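Side-chain contact in possible adhesin (Caldicellulosiruptor kronotskyensis, PDB 4WA0), which probably attaches the bacterium to cellulose as a tapirin, of which this chain is the C-terminal beta-helix domain: residues P340-P343 with I344-D347. Sequence-based numbering, arbitrary orientation.
Sequences PSPP and IQQD
The side-chain amide of Q345 reaches back past the start of helix 342-352 and donates an NE2 N-H to the carbonyl O of P340, N to O 2.8 Å. The bond is bent, with an N-H...O angle of 154°, and the donor lies 29° out of the carbonyl plane. Q345 can span this distance because CG stands beside its own backbone N (chi1 -66°) and the chain then runs extended, passing S341 O with CG at 3.4 Å. Main-chain bonds of i to i+4 type build the first turn: Q345 N to S341 O is almost straight at 2.8 Å, followed by Q346 N to P342 O and D347 N to P343 O, the last two less direct. S341 is the N-cap of this C-terminal helix, which follows the last strand of the beta-helix, 333-337, and packs against strands 247-251 and 258-263. P342 and P343 fill the first two helical positions, where a proline's missing N-H costs no helical hydrogen bond. The hydroxyl of S341 is hydrogen-bonded to D251 OD2; its OG also lies against I344 CG1, 3.3 Å away. Apolar contact between the segments comes from I344 CG2, anti to the backbone N, which meets P340 CB at 3.6 Å; both residues rest on Q258 of strand 258-263, with I344 reaching V260 as well. Four residues on from P343, the carboxylate of D347 turns from residues 340-343 toward the strands, its OD2 hydrogen-bonded to Y262 OH and T249 OG1; this side chain lies about 12 Å from the bound magnesium ion.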
loop_
_atom_site.group_PDB
_atom_site.type_symbol
_atom_site.label_atom_id
_atom_site.label_comp_id
_atom_site.label_asym_id
_atom_site.label_seq_id
_atom_site.Cartn_x
_atom_site.Cartn_y
_atom_site.Cartn_z
ATOM N N PRO A 340 -5.758 -18.851 -0.497
ATOM C CA PRO A 340 -6.809 -19.890 -0.596
ATOM C C PRO A 340 -6.230 -21.261 -0.825
ATOM O O PRO A 340 -5.111 -21.387 -1.383
ATOM C CB PRO A 340 -7.674 -19.442 -1.783
ATOM C CG PRO A 340 -7.110 -18.185 -2.284
ATOM C CD PRO A 340 -5.831 -17.884 -1.597
ATOM N N SER A 341 -6.976 -22.269 -0.408
ATOM C CA SER A 341 -6.617 -23.667 -0.640
ATOM C C SER A 341 -6.674 -23.927 -2.154
ATOM O O SER A 341 -7.325 -23.214 -2.902
ATOM C CB SER A 341 -7.571 -24.593 0.040
ATOM O OG SER A 341 -8.872 -24.423 -0.483
ATOM N N PRO A 342 -6.100 -25.050 -2.599
ATOM C CA PRO A 342 -6.058 -25.284 -4.039
ATOM C C PRO A 342 -7.441 -25.384 -4.735
ATOM O O PRO A 342 -7.606 -24.758 -5.806
ATOM C CB PRO A 342 -5.150 -26.506 -4.185
ATOM C CG PRO A 342 -4.274 -26.446 -2.956
ATOM C CD PRO A 342 -5.116 -25.869 -1.858
ATOM N N PRO A 343 -8.425 -26.021 -4.084
ATOM C CA PRO A 343 -9.723 -26.039 -4.726
ATOM C C PRO A 343 -10.338 -24.666 -4.821
ATOM O O PRO A 343 -11.043 -24.383 -5.812
ATOM C CB PRO A 343 -10.556 -26.927 -3.833
ATOM C CG PRO A 343 -9.576 -27.824 -3.173
ATOM C CD PRO A 343 -8.360 -26.978 -2.959
ATOM N N ILE A 344 -10.138 -23.830 -3.800
ATOM C CA ILE A 344 -10.716 -22.491 -3.871
ATOM C C ILE A 344 -9.957 -21.619 -4.884
ATOM O O ILE A 344 -10.578 -20.882 -5.674
ATOM C CB ILE A 344 -10.677 -21.815 -2.468
ATOM C CG1 ILE A 344 -11.505 -22.614 -1.475
ATOM C CG2 ILE A 344 -11.087 -20.374 -2.603
ATOM C CD1 ILE A 344 -12.977 -22.694 -1.894
ATOM N N GLN A 345 -8.630 -21.759 -4.948
ATOM C CA GLN A 345 -7.847 -21.132 -6.033
ATOM C C GLN A 345 -8.367 -21.509 -7.396
ATOM O O GLN A 345 -8.596 -20.672 -8.291
ATOM C CB GLN A 345 -6.373 -21.567 -5.989
ATOM C CG GLN A 345 -5.485 -21.149 -4.812
ATOM C CD GLN A 345 -4.089 -21.836 -4.768
ATOM O OE1 GLN A 345 -3.381 -21.905 -5.762
ATOM N NE2 GLN A 345 -3.693 -22.350 -3.590
ATOM N N GLN A 346 -8.616 -22.797 -7.599
ATOM C CA GLN A 346 -9.070 -23.251 -8.890
ATOM C C GLN A 346 -10.474 -22.655 -9.213
ATOM O O GLN A 346 -10.773 -22.247 -10.343
ATOM C CB GLN A 346 -9.130 -24.767 -8.901
ATOM C CG GLN A 346 -9.580 -25.361 -10.208
ATOM C CD GLN A 346 -8.616 -24.949 -11.320
ATOM O OE1 GLN A 346 -7.439 -25.336 -11.311
ATOM N NE2 GLN A 346 -9.086 -24.066 -12.239
ATOM N N ASP A 347 -11.338 -22.604 -8.213
ATOM C CA ASP A 347 -12.729 -22.108 -8.391
ATOM C C ASP A 347 -12.699 -20.651 -8.817
ATOM O O ASP A 347 -13.456 -20.221 -9.697
ATOM C CB ASP A 347 -13.507 -22.201 -7.087
ATOM C CG ASP A 347 -14.992 -21.880 -7.264
ATOM O OD1 ASP A 347 -15.678 -22.703 -7.876
ATOM O OD2 ASP A 347 -15.473 -20.898 -6.712
#